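Long-range contacts in probable zinc protease (Pseudomonas aeruginosa, PDB 4NNZ), which probably acts as a zinc-dependent metallopeptidase of the M16 family, being the PA0372 subunit of the heterodimeric protease PA0371-PA0372: residues 234-239 with 414-419; 246-251 with 310-315; 187-192 with 217-222; 33-38 with 183-188. All blocks are in the same frame, centred on the assembly; numbering follows the deposited sequence.

Contact 1 of 4, residues 234-239 with 414-419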
loop_
_atom_site.group_PDB
_atom_site.type_symbol
_atom_site.label_atom_id
_atom_site.label_comp_id
_atom_site.label_asym_id
_atom_site.label_seq_id
_atom_site.Cartn_x
_atom_site.Cartn_y
_atom_site.Cartn_z
ATOM N N ARG A 234 -5.162 0.012 -15.494
ATOM C CA ARG A 234 -4.358 -1.111 -15.070
ATOM C C ARG A 234 -4.984 -2.378 -15.563
ATOM O O ARG A 234 -6.094 -2.613 -15.295
ATOM C CB ARG A 234 -4.291 -1.200 -13.551
ATOM C CG ARG A 234 -3.772 0.009 -12.826
ATOM C CD ARG A 234 -4.818 1.070 -12.736
ATOM N NE ARG A 234 -5.409 1.088 -11.434
ATOM C CZ ARG A 234 -6.499 1.740 -11.134
ATOM N NH1 ARG A 234 -7.127 2.440 -12.032
ATOM N NH2 ARG A 234 -6.930 1.710 -9.924
ATOM N N ARG A 235 -4.241 -3.196 -16.269
ATOM C CA ARG A 235 -4.720 -4.472 -16.714
ATOM C C ARG A 235 -3.901 -5.592 -16.100
ATOM O O ARG A 235 -2.724 -5.536 -16.125
ATOM C CB ARG A 235 -4.676 -4.515 -18.226
ATOM C CG ARG A 235 -5.259 -3.276 -18.834
ATOM C CD ARG A 235 -5.275 -3.290 -20.330
ATOM N NE ARG A 235 -5.925 -4.466 -20.818
ATOM C CZ ARG A 235 -7.183 -4.534 -21.188
ATOM N NH1 ARG A 235 -7.961 -3.476 -21.151
ATOM N NH2 ARG A 235 -7.640 -5.688 -21.587
ATOM N N LEU A 236 -4.551 -6.607 -15.537
ATOM C CA LEU A 236 -3.876 -7.741 -14.902
ATOM C C LEU A 236 -4.152 -9.034 -15.597
ATOM O O LEU A 236 -5.207 -9.240 -16.074
ATOM C CB LEU A 236 -4.320 -7.930 -13.480
ATOM C CG LEU A 236 -3.538 -7.226 -12.431
ATOM C CD1 LEU A 236 -3.881 -5.777 -12.563
ATOM C CD2 LEU A 236 -3.966 -7.743 -11.092
ATOM N N LYS A 237 -3.160 -9.890 -15.669
ATOM C CA LYS A 237 -3.342 -11.221 -16.161
ATOM C C LYS A 237 -2.842 -12.194 -15.146
ATOM O O LYS A 237 -1.715 -12.147 -14.788
ATOM C CB LYS A 237 -2.561 -11.406 -17.432
ATOM C CG LYS A 237 -3.185 -12.424 -18.341
ATOM C CD LYS A 237 -2.377 -12.636 -19.582
ATOM C CE LYS A 237 -2.826 -11.680 -20.644
ATOM N NZ LYS A 237 -2.800 -12.268 -22.006
ATOM N N LEU A 238 -3.700 -13.068 -14.667
ATOM C CA LEU A 238 -3.329 -14.042 -13.680
ATOM C C LEU A 238 -3.694 -15.433 -14.084
ATOM O O LEU A 238 -4.786 -15.679 -14.479
ATOM C CB LEU A 238 -4.032 -13.758 -12.390
ATOM C CG LEU A 238 -3.707 -12.470 -11.707
ATOM C CD1 LEU A 238 -4.915 -11.993 -10.941
ATOM C CD2 LEU A 238 -2.543 -12.738 -10.789
ATOM N N TYR A 239 -2.764 -16.341 -13.921
ATOM C CA TYR A 239 -3.010 -17.719 -14.196
ATOM C C TYR A 239 -3.173 -18.466 -12.902
ATOM O O TYR A 239 -2.334 -18.433 -12.048
ATOM C CB TYR A 239 -1.855 -18.283 -14.971
ATOM C CG TYR A 239 -1.745 -17.722 -16.345
ATOM C CD1 TYR A 239 -2.470 -18.248 -17.370
ATOM C CD2 TYR A 239 -0.924 -16.670 -16.606
ATOM C CE1 TYR A 239 -2.376 -17.747 -18.619
ATOM C CE2 TYR A 239 -0.826 -16.162 -17.854
ATOM C CZ TYR A 239 -1.557 -16.710 -18.858
ATOM O OH TYR A 239 -1.472 -16.203 -20.102
ATOM N N ARG A 414 -10.111 5.090 -14.820
ATOM C CA ARG A 414 -10.504 4.673 -13.510
ATOM C C ARG A 414 -10.575 3.180 -13.381
ATOM O O ARG A 414 -10.994 2.688 -12.401
ATOM C CB ARG A 414 -11.842 5.279 -13.170
ATOM C CG ARG A 414 -11.811 6.764 -13.039
ATOM C CD ARG A 414 -13.177 7.360 -13.165
ATOM N NE ARG A 414 -13.198 8.694 -12.629
ATOM C CZ ARG A 414 -12.927 9.784 -13.316
ATOM N NH1 ARG A 414 -12.635 9.707 -14.571
ATOM N NH2 ARG A 414 -12.971 10.949 -12.741
ATOM N N LEU A 415 -10.143 2.487 -14.400
ATOM C CA LEU A 415 -10.340 1.083 -14.523
ATOM C C LEU A 415 -9.166 0.215 -14.129
ATOM O O LEU A 415 -8.071 0.463 -14.529
ATOM C CB LEU A 415 -10.705 0.774 -15.957
ATOM C CG LEU A 415 -10.696 -0.675 -16.375
ATOM C CD1 LEU A 415 -11.905 -1.365 -15.813
ATOM C CD2 LEU A 415 -10.696 -0.776 -17.864
ATOM N N THR A 416 -9.436 -0.802 -13.328
ATOM C CA THR A 416 -8.578 -1.939 -13.130
ATOM C C THR A 416 -9.309 -3.131 -13.686
ATOM O O THR A 416 -10.382 -3.432 -13.288
ATOM C CB THR A 416 -8.330 -2.223 -11.658
ATOM O OG1 THR A 416 -8.053 -1.026 -10.973
ATOM C CG2 THR A 416 -7.190 -3.099 -11.486
ATOM N N LEU A 417 -8.703 -3.792 -14.637
ATOM C CA LEU A 417 -9.279 -4.948 -15.254
ATOM C C LEU A 417 -8.356 -6.130 -15.100
ATOM O O LEU A 417 -7.203 -6.022 -15.345
ATOM C CB LEU A 417 -9.527 -4.677 -16.723
ATOM C CG LEU A 417 -9.921 -5.854 -17.577
ATOM C CD1 LEU A 417 -10.745 -5.414 -18.737
ATOM C CD2 LEU A 417 -8.719 -6.613 -18.042
ATOM N N ALA A 418 -8.880 -7.265 -14.683
ATOM C CA ALA A 418 -8.070 -8.450 -14.551
ATOM C C ALA A 418 -8.604 -9.673 -15.258
ATOM O O ALA A 418 -9.731 -9.973 -15.126
ATOM C CB ALA A 418 -7.859 -8.758 -13.103
ATOM N N GLN A 419 -7.758 -10.395 -15.969
ATOM C CA GLN A 419 -8.140 -11.637 -16.589
ATOM C C GLN A 419 -7.653 -12.759 -15.729
ATOM O O GLN A 419 -6.506 -12.830 -15.413
ATOM C CB GLN A 419 -7.541 -11.755 -17.983
ATOM C CG GLN A 419 -7.780 -10.532 -18.837
ATOM C CD GLN A 419 -7.583 -10.722 -20.320
ATOM O OE1 GLN A 419 -6.739 -11.450 -20.771
ATOM N NE2 GLN A 419 -8.357 -10.017 -21.081
#
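R234 to L238 pair with L415 to Q419 as parallel strands at one margin of the five-stranded mixed sheet in the C-terminal half of this M16-family chain. Within the chain, strand 233-240 is the outermost, but R234 to K237 also join an antiparallel strand of the second subunit, a further copy of this protein, and the sheet runs on across that interface. Five backbone hydrogen bonds give the parallel pattern: R234 and L236 each donate to and accept from the other strand, and L238 N closes the series on Q419 O at 2.9 Å. On the face toward helix 140-152, L236 CB rests on A418 CB at 3.7 Å. On the other face, R235 and L417 run side by side, with L417 CD2 over the guanidinium, 3.8 Å from NH2 of R235; NH1 of R235 makes a salt bridge to E329. R234 turns back across T416 because its chain bends at chi2 (78°) and chi3 (102°). Its guanidinium is held by G232 O and N252 OD1. T416 OG1 sits over a face of that group, 3.1 Å from R234 NH2, at an angle too poor for a hydrogen bond.

Contact 2 of 4, residues 246-251 with 310-315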
loop_
_atom_site.group_PDB
_atom_site.type_symbol
_atom_site.label_atom_id
_atom_site.label_comp_id
_atom_site.label_asym_id
_atom_site.label_seq_id
_atom_site.Cartn_x
_atom_site.Cartn_y
_atom_site.Cartn_z
ATOM N N ASN A 246 -12.270 -15.885 -16.548
ATOM C CA ASN A 246 -13.203 -14.859 -16.147
ATOM C C ASN A 246 -12.628 -13.472 -16.032
ATOM O O ASN A 246 -11.454 -13.294 -15.936
ATOM C CB ASN A 246 -13.943 -15.267 -14.890
ATOM C CG ASN A 246 -13.065 -15.294 -13.681
ATOM O OD1 ASN A 246 -12.188 -16.108 -13.575
ATOM N ND2 ASN A 246 -13.306 -14.385 -12.763
ATOM N N LEU A 247 -13.500 -12.491 -16.062
ATOM C CA LEU A 247 -13.122 -11.122 -16.179
ATOM C C LEU A 247 -13.574 -10.349 -14.993
ATOM O O LEU A 247 -14.670 -10.495 -14.563
ATOM C CB LEU A 247 -13.751 -10.524 -17.420
ATOM C CG LEU A 247 -13.186 -9.193 -17.867
ATOM C CD1 LEU A 247 -11.764 -9.343 -18.309
ATOM C CD2 LEU A 247 -14.006 -8.651 -18.987
ATOM N N ILE A 248 -12.704 -9.519 -14.464
ATOM C CA ILE A 248 -13.064 -8.635 -13.403
ATOM C C ILE A 248 -12.764 -7.230 -13.837
ATOM O O ILE A 248 -11.698 -6.954 -14.230
ATOM C CB ILE A 248 -12.236 -8.948 -12.164
ATOM C CG1 ILE A 248 -12.143 -10.443 -11.959
ATOM C CG2 ILE A 248 -12.793 -8.251 -10.945
ATOM C CD1 ILE A 248 -11.662 -10.850 -10.599
ATOM N N MET A 249 -13.733 -6.345 -13.768
ATOM C CA MET A 249 -13.503 -4.936 -14.013
ATOM C C MET A 249 -13.907 -4.090 -12.833
ATOM O O MET A 249 -14.976 -4.223 -12.330
ATOM C CB MET A 249 -14.275 -4.486 -15.222
ATOM C CG MET A 249 -13.778 -5.085 -16.507
ATOM S SD MET A 249 -14.868 -4.778 -17.870
ATOM C CE MET A 249 -14.608 -3.060 -18.176
ATOM N N GLY A 250 -13.042 -3.210 -12.392
ATOM C CA GLY A 250 -13.355 -2.333 -11.290
ATOM C C GLY A 250 -13.148 -0.880 -11.603
ATOM O O GLY A 250 -12.199 -0.550 -12.198
ATOM N N PHE A 251 -14.050 -0.022 -11.189
ATOM C CA PHE A 251 -13.881 1.401 -11.383
ATOM C C PHE A 251 -13.746 2.170 -10.088
ATOM O O PHE A 251 -14.546 2.034 -9.231
ATOM C CB PHE A 251 -15.042 1.936 -12.175
ATOM C CG PHE A 251 -15.020 1.542 -13.604
ATOM C CD1 PHE A 251 -14.262 2.212 -14.483
ATOM C CD2 PHE A 251 -15.756 0.491 -14.050
ATOM C CE1 PHE A 251 -14.239 1.866 -15.790
ATOM C CE2 PHE A 251 -15.727 0.125 -15.356
ATOM C CZ PHE A 251 -14.962 0.821 -16.229
ATOM N N LEU A 310 -15.193 0.974 -4.984
ATOM C CA LEU A 310 -14.980 0.339 -6.245
ATOM C C LEU A 310 -16.290 -0.130 -6.816
ATOM O O LEU A 310 -17.072 -0.700 -6.120
ATOM C CB LEU A 310 -14.119 -0.868 -6.000
ATOM C CG LEU A 310 -12.687 -0.999 -6.446
ATOM C CD1 LEU A 310 -12.381 -2.455 -6.616
ATOM C CD2 LEU A 310 -12.414 -0.284 -7.743
ATOM N N PHE A 311 -16.510 0.098 -8.094
ATOM C CA PHE A 311 -17.675 -0.402 -8.770
ATOM C C PHE A 311 -17.236 -1.567 -9.589
ATOM O O PHE A 311 -16.454 -1.431 -10.454
ATOM C CB PHE A 311 -18.263 0.653 -9.688
ATOM C CG PHE A 311 -19.578 0.268 -10.284
ATOM C CD1 PHE A 311 -19.642 -0.545 -11.375
ATOM C CD2 PHE A 311 -20.739 0.724 -9.750
ATOM C CE1 PHE A 311 -20.837 -0.898 -11.915
ATOM C CE2 PHE A 311 -21.939 0.378 -10.292
ATOM C CZ PHE A 311 -21.987 -0.433 -11.371
ATOM N N VAL A 312 -17.765 -2.731 -9.299
ATOM C CA VAL A 312 -17.208 -3.945 -9.820
ATOM C C VAL A 312 -18.071 -4.745 -10.761
ATOM O O VAL A 312 -19.223 -4.894 -10.579
ATOM C CB VAL A 312 -16.697 -4.837 -8.694
ATOM C CG1 VAL A 312 -16.044 -6.065 -9.248
ATOM C CG2 VAL A 312 -15.684 -4.089 -7.891
ATOM N N LEU A 313 -17.456 -5.260 -11.793
ATOM C CA LEU A 313 -18.131 -6.080 -12.754
ATOM C C LEU A 313 -17.478 -7.439 -12.849
ATOM O O LEU A 313 -16.290 -7.562 -12.824
ATOM C CB LEU A 313 -18.111 -5.408 -14.102
ATOM C CG LEU A 313 -19.222 -4.410 -14.301
ATOM C CD1 LEU A 313 -18.727 -3.006 -14.106
ATOM C CD2 LEU A 313 -19.833 -4.578 -15.660
ATOM N N SER A 314 -18.291 -8.466 -12.919
ATOM C CA SER A 314 -17.807 -9.805 -13.069
ATOM C C SER A 314 -18.525 -10.570 -14.167
ATOM O O SER A 314 -19.719 -10.648 -14.161
ATOM C CB SER A 314 -18.015 -10.506 -11.769
ATOM O OG SER A 314 -16.875 -11.174 -11.408
ATOM N N ALA A 315 -17.803 -11.130 -15.101
ATOM C CA ALA A 315 -18.438 -11.937 -16.099
ATOM C C ALA A 315 -17.582 -13.101 -16.424
ATOM O O ALA A 315 -16.408 -13.014 -16.356
ATOM C CB ALA A 315 -18.698 -11.125 -17.339
#
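F251 and F311 start close, CB to CB 4.3 Å, and then part. F251 has CG anti to its carbonyl carbon (chi1 -72°), whereas F311 puts CG anti to its own nitrogen (chi1 -172°), so the rings swing away from each other and F410 meets both. The F251 ring turns an edge to F311 O, with CD2 of F251 4.1 Å from that oxygen. M249 and L313, next on this face, touch through their CB atoms at 4.1 Å. On the reverse face, I248 CG2 approaches V312 CG1 at 4.3 Å, and L310 leans across until its CD2 is 3.5 Å from F251 O. G250 lies opposite V312 with CA atoms 4.4 Å apart. Six backbone hydrogen bonds join L247, M249 and F251 to A315, L313 and F311, a regular antiparallel pair inside the sheet. Helix 140-152, from the N-terminal half, covers the I248 and L310 face through F148, while helix 325-341 packs on L247, L313 and A315, as in the sheet-and-helix build of an M16 domain.

Contact 3 of 4, residues 187-192 with 217-222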
loop_
_atom_site.group_PDB
_atom_site.type_symbol
_atom_site.label_atom_id
_atom_site.label_comp_id
_atom_site.label_asym_id
_atom_site.label_seq_id
_atom_site.Cartn_x
_atom_site.Cartn_y
_atom_site.Cartn_z
ATOM N N PRO A 187 -12.872 2.668 24.218
ATOM C CA PRO A 187 -14.272 3.043 24.310
ATOM C C PRO A 187 -14.609 4.138 23.368
ATOM O O PRO A 187 -15.667 4.154 22.823
ATOM C CB PRO A 187 -14.389 3.535 25.729
ATOM C CG PRO A 187 -13.220 2.966 26.448
ATOM C CD PRO A 187 -12.393 2.186 25.503
ATOM N N ASN A 188 -13.677 5.027 23.144
ATOM C CA ASN A 188 -13.908 6.121 22.259
ATOM C C ASN A 188 -13.654 5.724 20.829
ATOM O O ASN A 188 -13.782 6.518 19.939
ATOM C CB ASN A 188 -13.107 7.336 22.663
ATOM C CG ASN A 188 -11.668 7.024 22.958
ATOM O OD1 ASN A 188 -11.364 6.295 23.867
ATOM N ND2 ASN A 188 -10.785 7.613 22.205
ATOM N N ASN A 189 -13.295 4.474 20.618
ATOM C CA ASN A 189 -13.220 3.924 19.289
ATOM C C ASN A 189 -14.304 2.933 18.992
ATOM O O ASN A 189 -14.219 2.224 18.050
ATOM C CB ASN A 189 -11.870 3.295 19.042
ATOM C CG ASN A 189 -11.502 3.287 17.597
ATOM O OD1 ASN A 189 -11.869 4.164 16.867
ATOM N ND2 ASN A 189 -10.799 2.289 17.182
ATOM N N ALA A 190 -15.319 2.880 19.814
ATOM C CA ALA A 190 -16.273 1.811 19.739
ATOM C C ALA A 190 -17.720 2.223 19.800
ATOM O O ALA A 190 -18.050 3.253 20.301
ATOM C CB ALA A 190 -15.972 0.794 20.806
ATOM N N THR A 191 -18.583 1.403 19.244
ATOM C CA THR A 191 -20.014 1.618 19.344
ATOM C C THR A 191 -20.735 0.401 19.850
ATOM O O THR A 191 -20.530 -0.643 19.360
ATOM C CB THR A 191 -20.644 1.985 18.015
ATOM O OG1 THR A 191 -19.967 3.091 17.474
ATOM C CG2 THR A 191 -21.989 2.420 18.234
ATOM N N LEU A 192 -21.604 0.561 20.824
ATOM C CA LEU A 192 -22.373 -0.526 21.337
ATOM C C LEU A 192 -23.741 -0.369 20.782
ATOM O O LEU A 192 -24.294 0.682 20.858
ATOM C CB LEU A 192 -22.453 -0.430 22.831
ATOM C CG LEU A 192 -23.442 -1.388 23.460
ATOM C CD1 LEU A 192 -23.035 -2.811 23.219
ATOM C CD2 LEU A 192 -23.563 -1.118 24.930
ATOM N N ARG A 217 -8.877 6.505 25.960
ATOM C CA ARG A 217 -7.490 6.376 25.586
ATOM C C ARG A 217 -7.262 7.190 24.346
ATOM O O ARG A 217 -8.086 7.168 23.489
ATOM C CB ARG A 217 -7.156 4.933 25.243
ATOM C CG ARG A 217 -7.386 3.902 26.320
ATOM C CD ARG A 217 -6.516 2.671 26.126
ATOM N NE ARG A 217 -7.160 1.614 25.358
ATOM C CZ ARG A 217 -8.202 0.906 25.778
ATOM N NH1 ARG A 217 -9.402 1.462 25.799
ATOM N NH2 ARG A 217 -8.049 -0.357 26.177
ATOM N N GLN A 218 -6.138 7.887 24.243
ATOM C CA GLN A 218 -5.823 8.635 23.056
ATOM C C GLN A 218 -5.605 7.697 21.909
ATOM O O GLN A 218 -5.031 6.650 22.052
ATOM C CB GLN A 218 -4.592 9.485 23.263
ATOM C CG GLN A 218 -4.199 10.283 22.049
ATOM C CD GLN A 218 -4.849 11.627 22.017
ATOM O OE1 GLN A 218 -5.383 12.036 21.011
ATOM N NE2 GLN A 218 -4.805 12.320 23.121
ATOM N N LEU A 219 -6.084 8.090 20.761
ATOM C CA LEU A 219 -6.103 7.214 19.659
ATOM C C LEU A 219 -5.047 7.648 18.730
ATOM O O LEU A 219 -4.633 8.766 18.747
ATOM C CB LEU A 219 -7.442 7.289 18.962
ATOM C CG LEU A 219 -8.362 6.109 19.060
ATOM C CD1 LEU A 219 -8.327 5.557 20.449
ATOM C CD2 LEU A 219 -9.757 6.550 18.723
ATOM N N PRO A 220 -4.647 6.769 17.847
ATOM C CA PRO A 220 -3.782 7.154 16.759
ATOM C C PRO A 220 -4.572 7.907 15.742
ATOM O O PRO A 220 -5.771 7.942 15.821
ATOM C CB PRO A 220 -3.334 5.835 16.207
ATOM C CG PRO A 220 -3.341 4.954 17.367
ATOM C CD PRO A 220 -4.536 5.343 18.132
ATOM N N PRO A 221 -3.915 8.590 14.847
ATOM C CA PRO A 221 -4.625 9.333 13.828
ATOM C C PRO A 221 -5.264 8.385 12.866
ATOM O O PRO A 221 -4.687 7.396 12.519
ATOM C CB PRO A 221 -3.533 10.118 13.145
ATOM C CG PRO A 221 -2.265 9.698 13.769
ATOM C CD PRO A 221 -2.488 8.502 14.578
ATOM N N ALA A 222 -6.480 8.682 12.467
ATOM C CA ALA A 222 -7.156 7.856 11.507
ATOM C C ALA A 222 -7.611 8.656 10.318
ATOM O O ALA A 222 -8.354 9.576 10.457
ATOM C CB ALA A 222 -8.342 7.198 12.169
#
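N188 grips the backbone of R217 with both ends of its side-chain amide. OD1 of N188 accepts from R217 N at 3.3 Å and a nearly straight 170°, while ND2 of N188 donates to R217 O at 3.0 Å, that oxygen lying close to the amide plane. The asparagine thus does what a neighbouring strand would do, occupying the NH and the CO of one residue, and this fixes the rotation of the amide. With chi1 at 47°, CG of N188 lies between its own nitrogen and carbonyl carbon, which directs the amide at the 217-222 loop. L219 comes from the opposite direction: its CD1 is 3.7 Å from N188 ND2, and its CD2 is 3.7 Å from N189 OD1. The side chain of R217 runs to P187 instead: bent at chi3, it brings NH1 to the CD atom of P187, which lies in the plane of the guanidinium, at its edge.

Further out, R217 NE donates to E182 O and N189 ND2 to W184 O, so both segments are also tied to the end of helix 174-184. P220 packs on S183 and W184, and P221 touches D176 of the second subunit. The contact therefore fastens the loop that follows helix 200-211 to the short link between helix 174-184 and strand 190-196; P187 of that link leans on M111 of helix 100-112.

Contact 4 of 4, residues 33-38 with 183-188; sequences LWYRIG and SWYAPN
Y35 and Y185 stack face to face, ring centroids 4.0 Å apart and planes opened by 28°. The overlap is offset on the Y35 side: CD2 of Y185 stands over the rim, 3.5 Å from CZ of Y35. Y185 also meets I37, whose CG2 is 3.9 Å from CE1 of the tyrosine, and its hydroxyl is hydrogen-bonded to that of Y91. W184 receives the other branch of I37. With CG1 anti to the isoleucine nitrogen (chi1 -177°), CD1 of I37 is carried over the five-membered ring, 3.4 Å from its centroid and only 4° off the normal, a CH-pi contact. W180 and Y41 meet the same indole edge-to-face. Inverse gamma turns centred on R36 and Y185 bend the two chains here, beyond the end of strand 28-35 and of helix 174-184. The polar part is a fork: NH1 of R36 donates to N188 O at 3.3 Å, and NH2 of R36 adds a weak bond to the same oxygen. Since both bonds are long and bent, the fork probably orients R36 only loosely, and the buried stacking and CH-pi contacts make up most of the join between strand end and helix end.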
loop_
_atom_site.group_PDB
_atom_site.type_symbol
_atom_site.label_atom_id
_atom_site.label_comp_id
_atom_site.label_asym_id
_atom_site.label_seq_id
_atom_site.Cartn_x
_atom_site.Cartn_y
_atom_site.Cartn_z
ATOM N N LEU A 33 -20.819 -5.376 19.314
ATOM C CA LEU A 33 -19.913 -4.265 19.598
ATOM C C LEU A 33 -19.030 -3.888 18.422
ATOM O O LEU A 33 -18.348 -4.725 17.946
ATOM C CB LEU A 33 -19.079 -4.560 20.813
ATOM C CG LEU A 33 -18.171 -3.475 21.353
ATOM C CD1 LEU A 33 -18.757 -2.110 21.149
ATOM C CD2 LEU A 33 -17.931 -3.679 22.813
ATOM N N TRP A 34 -19.025 -2.639 17.958
ATOM C CA TRP A 34 -18.292 -2.318 16.750
ATOM C C TRP A 34 -17.124 -1.422 17.036
ATOM O O TRP A 34 -17.285 -0.348 17.519
ATOM C CB TRP A 34 -19.204 -1.596 15.781
ATOM C CG TRP A 34 -20.281 -2.420 15.262
ATOM C CD1 TRP A 34 -21.318 -2.888 15.943
ATOM C CD2 TRP A 34 -20.426 -2.897 13.939
ATOM N NE1 TRP A 34 -22.102 -3.621 15.158
ATOM C CE2 TRP A 34 -21.572 -3.650 13.909
ATOM C CE3 TRP A 34 -19.686 -2.767 12.779
ATOM C CZ2 TRP A 34 -22.007 -4.258 12.779
ATOM C CZ3 TRP A 34 -20.108 -3.367 11.676
ATOM C CH2 TRP A 34 -21.253 -4.113 11.669
ATOM N N TYR A 35 -15.936 -1.872 16.697
ATOM C CA TYR A 35 -14.737 -1.116 16.913
ATOM C C TYR A 35 -14.285 -0.572 15.594
ATOM O O TYR A 35 -14.325 -1.252 14.627
ATOM C CB TYR A 35 -13.645 -2.003 17.433
ATOM C CG TYR A 35 -13.761 -2.450 18.854
ATOM C CD1 TYR A 35 -13.363 -1.648 19.894
ATOM C CD2 TYR A 35 -14.220 -3.700 19.151
ATOM C CE1 TYR A 35 -13.454 -2.078 21.188
ATOM C CE2 TYR A 35 -14.309 -4.135 20.438
ATOM C CZ TYR A 35 -13.923 -3.320 21.451
ATOM O OH TYR A 35 -14.030 -3.791 22.712
ATOM N N ARG A 36 -13.851 0.667 15.548
ATOM C CA ARG A 36 -13.392 1.235 14.314
ATOM C C ARG A 36 -11.933 0.961 14.047
ATOM O O ARG A 36 -11.118 1.835 14.054
ATOM C CB ARG A 36 -13.656 2.713 14.316
ATOM C CG ARG A 36 -15.096 3.069 14.433
ATOM C CD ARG A 36 -15.243 4.543 14.645
ATOM N NE ARG A 36 -16.002 4.819 15.836
ATOM C CZ ARG A 36 -15.583 5.588 16.815
ATOM N NH1 ARG A 36 -14.408 6.162 16.756
ATOM N NH2 ARG A 36 -16.341 5.782 17.852
ATOM N N ILE A 37 -11.613 -0.280 13.821
ATOM C CA ILE A 37 -10.300 -0.612 13.431
ATOM C C ILE A 37 -10.434 -1.683 12.369
ATOM O O ILE A 37 -11.374 -2.410 12.361
ATOM C CB ILE A 37 -9.457 -0.992 14.648
ATOM C CG1 ILE A 37 -8.031 -1.273 14.239
ATOM C CG2 ILE A 37 -10.084 -2.122 15.398
ATOM C CD1 ILE A 37 -7.402 -0.149 13.494
ATOM N N GLY A 38 -9.519 -1.721 11.437
ATOM C CA GLY A 38 -9.703 -2.525 10.277
ATOM C C GLY A 38 -8.382 -2.690 9.627
ATOM O O GLY A 38 -7.434 -2.145 10.095
ATOM N N SER A 183 -3.869 0.380 21.330
ATOM C CA SER A 183 -4.117 1.536 20.532
ATOM C C SER A 183 -5.536 1.745 20.131
ATOM O O SER A 183 -5.991 2.836 20.113
ATOM C CB SER A 183 -3.231 1.521 19.319
ATOM O OG SER A 183 -1.996 0.989 19.663
ATOM N N TRP A 184 -6.208 0.691 19.734
ATOM C CA TRP A 184 -7.460 0.829 19.036
ATOM C C TRP A 184 -8.692 0.302 19.700
ATOM O O TRP A 184 -9.769 0.702 19.363
ATOM C CB TRP A 184 -7.355 0.181 17.681
ATOM C CG TRP A 184 -6.359 0.743 16.810
ATOM C CD1 TRP A 184 -5.232 0.163 16.428
ATOM C CD2 TRP A 184 -6.413 1.987 16.140
ATOM N NE1 TRP A 184 -4.555 0.958 15.584
ATOM C CE2 TRP A 184 -5.274 2.093 15.391
ATOM C CE3 TRP A 184 -7.316 3.029 16.115
ATOM C CZ2 TRP A 184 -5.010 3.170 14.631
ATOM C CZ3 TRP A 184 -7.044 4.091 15.367
ATOM C CH2 TRP A 184 -5.909 4.167 14.643
ATOM N N TYR A 185 -8.542 -0.634 20.604
ATOM C CA TYR A 185 -9.691 -1.183 21.262
ATOM C C TYR A 185 -10.023 -0.333 22.443
ATOM O O TYR A 185 -9.712 -0.656 23.549
ATOM C CB TYR A 185 -9.415 -2.606 21.679
ATOM C CG TYR A 185 -9.806 -3.609 20.656
ATOM C CD1 TYR A 185 -9.264 -3.590 19.396
ATOM C CD2 TYR A 185 -10.710 -4.576 20.946
ATOM C CE1 TYR A 185 -9.630 -4.508 18.450
ATOM C CE2 TYR A 185 -11.072 -5.495 20.007
ATOM C CZ TYR A 185 -10.530 -5.449 18.768
ATOM O OH TYR A 185 -10.908 -6.364 17.866
ATOM N N ALA A 186 -10.630 0.787 22.185
ATOM C CA ALA A 186 -10.896 1.710 23.222
ATOM C C ALA A 186 -12.314 2.201 23.111
ATOM O O ALA A 186 -12.871 2.237 22.046
ATOM C CB ALA A 186 -9.932 2.850 23.144
ATOM N N PRO A 187 -12.872 2.668 24.218
ATOM C CA PRO A 187 -14.272 3.043 24.310
ATOM C C PRO A 187 -14.609 4.138 23.368
ATOM O O PRO A 187 -15.667 4.154 22.823
ATOM C CB PRO A 187 -14.389 3.535 25.729
ATOM C CG PRO A 187 -13.220 2.966 26.448
ATOM C CD PRO A 187 -12.393 2.186 25.503
ATOM N N ASN A 188 -13.677 5.027 23.144
ATOM C CA ASN A 188 -13.908 6.121 22.259
ATOM C C ASN A 188 -13.654 5.724 20.829
ATOM O O ASN A 188 -13.782 6.518 19.939
ATOM C CB ASN A 188 -13.107 7.336 22.663
ATOM C CG ASN A 188 -11.668 7.024 22.958
ATOM O OD1 ASN A 188 -11.364 6.295 23.867
ATOM N ND2 ASN A 188 -10.785 7.613 22.205
#

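The four contacts form two pairs on opposite sides of the chain's centre, with 32 to 37 Å between centres from one pair to the other. Contacts 1 and 2, centres 9 Å apart, share the five-stranded sheet: strands 415-422 and 246-253 are neighbours, and T416 O lies 2.8 Å from G250 N. Contacts 3 and 4, centres 5 Å apart, have P187 and N188 in common and meet in the six-stranded sheet, where T191 N is 2.8 Å from W34 O. A bound PEG lies about 4 Å from the R36 side chain. Beyond 33-38 the chain leads into helix 49-56, whose HALEH sequence matches the zinc-binding HxxEH motif of M16 peptidases.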